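Local coordinates for protein aldehyde dehydrogenase (Burkholderia cenocepacia, PDB 4O6R) that probably oxidises aldehydes to carboxylic acids with NAD(P)+ as coenzyme, and binds AMP in its nucleotide pocket, at residues R385-E389 and A413-G417; A407-N412 and M433-D438. All coordinates share one frame; numbering follows the deposited sequence.

Both contacts lie on the seven-stranded sheet domain, the catalytic domain in aldehyde dehydrogenases, and both are partly buried. Loop 413-417 continues directly from 407-412. Contact 1, its centre about 19 Å from the chain centre, is mostly polar: an amide and a water join a short helix to a loop where A413 and E415 are exposed, with the Y416 side chain about 7 Å from that of the AMP-binding S234. Contact 2, about 23 Å out, joins two helices: A411, M433 and I437 are buried on the sheet, R436 is exposed, and a side-chain amide grips the end of the second helix. Neighbouring subunits reach contact 2; no other subunit of the assembly touches contact 1.

Contact 1: R385-E389 and A413-G417; sequences RVAQE and ATEYG
An ST turn in the loop 413-417, where T414 OG1 accepts from Y416 N at 2.9 Å, meets the short, weakly bonded helix 385-388 through Q388, whose side chain touches T414 CA and the A413 carbonyl. The Q388 chain bends at chi2 (-71°), which swings the amide round to the loop. The main partner of its NE2 is A382 O; Q388 NE2 gives a second bond to A413 O at 3.2 Å, with the oxygen near the amide plane but the donor well above the carbonyl plane of A413 (59°). Q388 OE1 comes within 3.5 Å of T414 CA. In this sheet domain of the aldehyde dehydrogenase fold, the helix precedes strand 395-401 and the loop leads into strand 421-423. One water links the segments: it donates to Q388 O and Q388 OE1, both at 2.8 Å, and accepts from E415 N at 2.9 Å. Q388 O also sits at the edge of the Y416 ring, close to its plane and 3.5 Å from Y416 CE2. Y416 packs on K259 and S462, its side chain about 7 Å from that of S234, an AMP-binding residue. Within the helical segment R385 grips E389 side-on, R385 NE to E389 OE2 and R385 NH2 to E389 OE1, each 2.9 Å.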
ATOM      1  N   ARG A 385      -2.518  44.410  -1.758  1.00 14.04           N
ATOM      2  CA  ARG A 385      -1.949  43.845  -0.544  1.00 13.47           C
ATOM      3  C   ARG A 385      -2.889  42.890   0.196  1.00 12.79           C
ATOM      4  O   ARG A 385      -2.475  41.789   0.573  1.00 12.33           O
ATOM      5  CB  ARG A 385      -1.425  44.931   0.397  1.00 13.65           C
ATOM      6  CG  ARG A 385      -0.203  45.700  -0.154  1.00 14.13           C
ATOM      7  CD  ARG A 385       0.485  46.585   0.883  1.00 14.42           C
ATOM      8  NE  ARG A 385       0.966  45.791   2.009  1.00 14.30           N
ATOM      9  CZ  ARG A 385       1.238  46.238   3.237  1.00 14.28           C
ATOM     10  NH1 ARG A 385       1.089  47.514   3.566  1.00 14.54           N
ATOM     11  NH2 ARG A 385       1.661  45.376   4.161  1.00 14.18           N
ATOM     12  N   VAL A 386      -4.149  43.276   0.395  1.00 12.73           N
ATOM     13  CA  VAL A 386      -5.043  42.438   1.194  1.00 12.67           C
ATOM     14  C   VAL A 386      -5.530  41.214   0.429  1.00 12.49           C
ATOM     15  O   VAL A 386      -6.152  40.335   1.018  1.00 12.57           O
ATOM     16  CB  VAL A 386      -6.240  43.177   1.851  1.00 12.82           C
ATOM     17  CG1 VAL A 386      -5.756  44.227   2.832  1.00 13.56           C
ATOM     18  CG2 VAL A 386      -7.206  43.737   0.823  1.00 12.92           C
ATOM     19  N   ALA A 387      -5.254  41.182  -0.872  1.00 12.72           N
ATOM     20  CA  ALA A 387      -5.506  40.030  -1.716  1.00 12.88           C
ATOM     21  C   ALA A 387      -4.285  39.127  -1.823  1.00 13.04           C
ATOM     22  O   ALA A 387      -4.403  38.050  -2.373  1.00 13.75           O
ATOM     23  CB  ALA A 387      -5.920  40.500  -3.110  1.00 12.83           C
ATOM     24  N   GLN A 388      -3.133  39.558  -1.297  1.00 13.39           N
ATOM     25  CA  GLN A 388      -1.874  38.813  -1.408  1.00 14.03           C
ATOM     26  C   GLN A 388      -1.329  38.349  -0.066  1.00 14.10           C
ATOM     27  O   GLN A 388      -0.808  37.239   0.042  1.00 14.50           O
ATOM     28  CB  GLN A 388      -0.795  39.653  -2.104  1.00 14.78           C
ATOM     29  CG  GLN A 388      -1.043  39.874  -3.575  1.00 15.18           C
ATOM     30  CD  GLN A 388      -0.834  38.593  -4.375  1.00 15.52           C
ATOM     31  OE1 GLN A 388       0.097  37.826  -4.125  1.00 16.55           O
ATOM     32  NE2 GLN A 388      -1.713  38.344  -5.303  1.00 15.87           N
ATOM     33  N   GLU A 389      -1.457  39.180   0.959  1.00 14.28           N
ATOM     34  CA  GLU A 389      -0.785  38.952   2.221  1.00 14.24           C
ATOM     35  C   GLU A 389      -1.729  38.318   3.226  1.00 14.80           C
ATOM     36  O   GLU A 389      -2.917  38.631   3.246  1.00 14.10           O
ATOM     37  CB  GLU A 389      -0.243  40.286   2.756  1.00 14.28           C
ATOM     38  CG  GLU A 389       0.739  40.926   1.796  1.00 14.60           C
ATOM     39  CD  GLU A 389       1.238  42.301   2.229  1.00 14.83           C
ATOM     40  OE1 GLU A 389       1.126  42.643   3.417  1.00 14.33           O
ATOM     41  OE2 GLU A 389       1.751  43.040   1.359  1.00 15.37           O
ATOM     42  N   ALA A 413      -2.733  33.157  -8.117  1.00 14.07           N
ATOM     43  CA  ALA A 413      -1.966  34.422  -8.203  1.00 15.74           C
ATOM     44  C   ALA A 413      -1.196  34.839  -6.939  1.00 16.40           C
ATOM     45  O   ALA A 413      -0.528  35.895  -6.951  1.00 18.29           O
ATOM     46  CB  ALA A 413      -2.892  35.573  -8.621  1.00 16.30           C
ATOM     47  N   THR A 414      -1.238  34.051  -5.867  1.00 15.54           N
ATOM     48  CA  THR A 414      -0.506  34.401  -4.655  1.00 15.40           C
ATOM     49  C   THR A 414       0.765  33.587  -4.475  1.00 16.00           C
ATOM     50  O   THR A 414       1.055  32.672  -5.247  1.00 15.38           O
ATOM     51  CB  THR A 414      -1.345  34.187  -3.384  1.00 14.80           C
ATOM     52  OG1 THR A 414      -1.304  32.795  -3.020  1.00 13.86           O
ATOM     53  CG2 THR A 414      -2.787  34.695  -3.586  1.00 14.42           C
ATOM     54  N   GLU A 415       1.489  33.891  -3.409  1.00 16.51           N
ATOM     55  CA  GLU A 415       2.704  33.140  -3.097  1.00 19.24           C
ATOM     56  C   GLU A 415       2.436  31.878  -2.286  1.00 18.17           C
ATOM     57  O   GLU A 415       3.358  31.140  -1.981  1.00 19.34           O
ATOM     58  CB  GLU A 415       3.714  34.055  -2.359  1.00 21.45           C
ATOM     59  CG  GLU A 415       4.195  35.220  -3.210  1.00 24.55           C
ATOM     60  CD  GLU A 415       4.884  34.747  -4.484  1.00 28.37           C
ATOM     61  OE1 GLU A 415       5.878  33.986  -4.383  1.00 31.81           O
ATOM     62  OE2 GLU A 415       4.432  35.124  -5.594  1.00 33.41           O
ATOM     63  N   TYR A 416       1.174  31.622  -1.969  1.00 16.98           N
ATOM     64  CA  TYR A 416       0.780  30.524  -1.113  1.00 16.02           C
ATOM     65  C   TYR A 416       0.088  29.423  -1.904  1.00 14.66           C
ATOM     66  O   TYR A 416      -0.424  29.662  -2.994  1.00 14.23           O
ATOM     67  CB  TYR A 416      -0.192  31.050  -0.072  1.00 17.47           C
ATOM     68  CG  TYR A 416       0.400  32.109   0.814  1.00 18.95           C
ATOM     69  CD1 TYR A 416       1.281  31.756   1.810  1.00 20.55           C
ATOM     70  CD2 TYR A 416       0.114  33.452   0.642  1.00 19.58           C
ATOM     71  CE1 TYR A 416       1.827  32.695   2.637  1.00 21.74           C
ATOM     72  CE2 TYR A 416       0.678  34.403   1.463  1.00 20.93           C
ATOM     73  CZ  TYR A 416       1.519  34.003   2.463  1.00 22.37           C
ATOM     74  OH  TYR A 416       2.102  34.886   3.323  1.00 26.94           O
ATOM     75  N   GLY A 417       0.089  28.222  -1.336  1.00 13.09           N
ATOM     76  CA  GLY A 417      -0.635  27.077  -1.891  1.00 12.54           C
ATOM     77  C   GLY A 417      -0.949  26.033  -0.805  1.00 11.94           C
ATOM     78  O   GLY A 417      -0.379  24.927  -0.801  1.00 12.33           O
TER
HETATM   79  O   HOH W   1       0.975  36.331  -1.886  1.00 15.48           O

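Contact 2: A407-N412 and M433-D438; sequences ALAIAN and MAARID
N412 OD1 accepts from D438 N at 2.7 Å in an almost straight bond (175°), and N412 ND2 donates to R436 O at 3.1 Å. With these two bonds the side-chain amide of N412, just past helix 404-411, holds the backbone of R436, the last residue of helix 427-436, and of D438 just beyond it, in a helix-helix contact on the seven-stranded sheet of the aldehyde dehydrogenase fold. Held at both ends, with R436 O in its plane and D438 N tilted 29° from it, the amide has its rotation fixed. The carboxylate of D438 stacks on this amide, the planes nearly parallel, with D438 OD2 3.4 Å from N412 CG. A water lies within hydrogen-bonding distance of both A411 O and D438 O; R294 also bonds A411 O.

M433, bent at both chi2 and chi3, curls its CE back against the other helix, where it meets the backbone of L408 and, more loosely, A407 CB. On the outer side, L408 places CG anti to its N (chi1 180°), carrying the two methyls across to the end of helix 427-436, where L408 CD1 lies 3.7 Å from R436 O and also meets I437 CG1, just past the helix. L408 CD2 lies against CB and CD of R436, the two side chains crossing at about a right angle. Toward the sheet, A407, A411 and M433 rest on I263 of strand 261-264, while M433 and I437 touch L422. A434 packs on V482 of a second subunit and R436 on D487 of a third. Deeper between the helices, A411 CB approaches I437 CG1 at 4.3 Å.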
ATOM      1  N   ALA A 407     -10.852  32.542 -13.045  1.00 12.17           N
ATOM      2  CA  ALA A 407     -10.952  32.080 -11.658  1.00 11.48           C
ATOM      3  C   ALA A 407      -9.710  31.324 -11.231  1.00 10.99           C
ATOM      4  O   ALA A 407      -9.240  31.500 -10.104  1.00 10.51           O
ATOM      5  CB  ALA A 407     -12.179  31.223 -11.453  1.00 11.24           C
ATOM      6  N   LEU A 408      -9.182  30.519 -12.155  1.00 10.91           N
ATOM      7  CA  LEU A 408      -7.977  29.741 -11.918  1.00 11.17           C
ATOM      8  C   LEU A 408      -6.779  30.649 -11.790  1.00 11.07           C
ATOM      9  O   LEU A 408      -5.958  30.472 -10.895  1.00 10.78           O
ATOM     10  CB  LEU A 408      -7.713  28.777 -13.076  1.00 11.84           C
ATOM     11  CG  LEU A 408      -6.471  27.908 -12.938  1.00 12.38           C
ATOM     12  CD1 LEU A 408      -6.629  27.056 -11.670  1.00 12.31           C
ATOM     13  CD2 LEU A 408      -6.350  27.074 -14.202  1.00 13.12           C
ATOM     14  N   ALA A 409      -6.679  31.616 -12.700  1.00 11.35           N
ATOM     15  CA  ALA A 409      -5.570  32.561 -12.663  1.00 11.58           C
ATOM     16  C   ALA A 409      -5.573  33.305 -11.322  1.00 11.31           C
ATOM     17  O   ALA A 409      -4.532  33.422 -10.671  1.00 11.97           O
ATOM     18  CB  ALA A 409      -5.615  33.525 -13.856  1.00 12.00           C
ATOM     19  N   ILE A 410      -6.729  33.776 -10.887  1.00 10.96           N
ATOM     20  CA  ILE A 410      -6.827  34.439  -9.585  1.00 10.93           C
ATOM     21  C   ILE A 410      -6.411  33.480  -8.458  1.00 10.41           C
ATOM     22  O   ILE A 410      -5.591  33.837  -7.615  1.00 10.22           O
ATOM     23  CB  ILE A 410      -8.241  35.003  -9.337  1.00 10.95           C
ATOM     24  CG1 ILE A 410      -8.519  36.151 -10.295  1.00 11.68           C
ATOM     25  CG2 ILE A 410      -8.426  35.479  -7.909  1.00 10.84           C
ATOM     26  CD1 ILE A 410      -9.988  36.545 -10.391  1.00 11.98           C
ATOM     27  N   ALA A 411      -6.967  32.274  -8.462  1.00 10.19           N
ATOM     28  CA  ALA A 411      -6.695  31.309  -7.425  1.00 10.20           C
ATOM     29  C   ALA A 411      -5.205  31.129  -7.233  1.00 10.69           C
ATOM     30  O   ALA A 411      -4.738  31.045  -6.107  1.00 10.23           O
ATOM     31  CB  ALA A 411      -7.353  29.955  -7.718  1.00 10.03           C
ATOM     32  N   ASN A 412      -4.486  31.033  -8.353  1.00 11.47           N
ATOM     33  CA  ASN A 412      -3.069  30.723  -8.339  1.00 12.15           C
ATOM     34  C   ASN A 412      -2.163  31.955  -8.308  1.00 13.50           C
ATOM     35  O   ASN A 412      -0.948  31.790  -8.407  1.00 13.98           O
ATOM     36  CB  ASN A 412      -2.712  29.833  -9.542  1.00 12.49           C
ATOM     37  CG  ASN A 412      -3.221  28.398  -9.381  1.00 12.29           C
ATOM     38  OD1 ASN A 412      -3.622  27.964  -8.284  1.00 12.12           O
ATOM     39  ND2 ASN A 412      -3.204  27.663 -10.458  1.00 12.42           N
ATOM     40  N   MET A 433     -10.927  21.945 -12.208  1.00 11.15           N
ATOM     41  CA  MET A 433     -10.424  23.034 -11.370  1.00 11.44           C
ATOM     42  C   MET A 433      -9.622  22.476 -10.176  1.00 11.12           C
ATOM     43  O   MET A 433      -8.549  23.011  -9.854  1.00 10.86           O
ATOM     44  CB  MET A 433     -11.547  23.904 -10.826  1.00 11.83           C
ATOM     45  CG  MET A 433     -12.213  24.814 -11.842  1.00 12.73           C
ATOM     46  SD  MET A 433     -11.238  26.207 -12.453  1.00 14.02           S
ATOM     47  CE  MET A 433     -10.877  27.098 -10.956  1.00 13.46           C
ATOM     48  N   ALA A 434     -10.127  21.431  -9.521  1.00 11.06           N
ATOM     49  CA  ALA A 434      -9.396  20.876  -8.354  1.00 11.31           C
ATOM     50  C   ALA A 434      -7.963  20.458  -8.736  1.00 11.50           C
ATOM     51  O   ALA A 434      -7.019  20.646  -7.955  1.00 11.95           O
ATOM     52  CB  ALA A 434     -10.158  19.727  -7.703  1.00 11.31           C
ATOM     53  N   ALA A 435      -7.813  19.874  -9.916  1.00 11.93           N
ATOM     54  CA  ALA A 435      -6.511  19.406 -10.404  1.00 12.66           C
ATOM     55  C   ALA A 435      -5.524  20.555 -10.678  1.00 13.33           C
ATOM     56  O   ALA A 435      -4.335  20.380 -10.495  1.00 13.46           O
ATOM     57  CB  ALA A 435      -6.698  18.592 -11.670  1.00 13.18           C
ATOM     58  N   ARG A 436      -6.037  21.723 -11.062  1.00 13.65           N
ATOM     59  CA  ARG A 436      -5.227  22.842 -11.564  1.00 14.66           C
ATOM     60  C   ARG A 436      -4.891  23.916 -10.542  1.00 13.52           C
ATOM     61  O   ARG A 436      -3.967  24.700 -10.751  1.00 13.18           O
ATOM     62  CB  ARG A 436      -5.930  23.460 -12.769  1.00 16.55           C
ATOM     63  CG  ARG A 436      -5.907  22.516 -13.957  1.00 19.89           C
ATOM     64  CD  ARG A 436      -6.623  23.068 -15.159  1.00 22.96           C
ATOM     65  NE  ARG A 436      -6.812  22.027 -16.165  1.00 28.09           N
ATOM     66  CZ  ARG A 436      -7.298  22.238 -17.388  1.00 31.20           C
ATOM     67  NH1 ARG A 436      -7.660  23.464 -17.763  1.00 31.60           N
ATOM     68  NH2 ARG A 436      -7.434  21.214 -18.226  1.00 33.19           N
ATOM     69  N   ILE A 437      -5.633  23.959  -9.447  1.00 12.55           N
ATOM     70  CA  ILE A 437      -5.369  24.915  -8.389  1.00 12.53           C
ATOM     71  C   ILE A 437      -4.133  24.464  -7.624  1.00 13.48           C
ATOM     72  O   ILE A 437      -4.020  23.284  -7.278  1.00 13.53           O
ATOM     73  CB  ILE A 437      -6.581  25.055  -7.442  1.00 11.89           C
ATOM     74  CG1 ILE A 437      -7.766  25.738  -8.171  1.00 11.63           C
ATOM     75  CG2 ILE A 437      -6.219  25.868  -6.206  1.00 11.69           C
ATOM     76  CD1 ILE A 437      -9.073  25.477  -7.479  1.00 11.43           C
ATOM     77  N   ASP A 438      -3.225  25.410  -7.388  1.00 14.48           N
ATOM     78  CA  ASP A 438      -2.015  25.186  -6.601  1.00 16.29           C
ATOM     79  C   ASP A 438      -2.329  25.121  -5.127  1.00 15.30           C
ATOM     80  O   ASP A 438      -2.422  26.160  -4.472  1.00 16.59           O
ATOM     81  CB  ASP A 438      -1.070  26.389  -6.731  1.00 18.17           C
ATOM     82  CG  ASP A 438      -0.551  26.596  -8.117  1.00 19.69           C
ATOM     83  OD1 ASP A 438      -0.576  25.655  -8.946  1.00 20.37           O
ATOM     84  OD2 ASP A 438      -0.069  27.737  -8.355  1.00 22.52           O
TER
HETATM   85  O   HOH W   2      -4.127  28.513  -4.601  1.00 17.61           O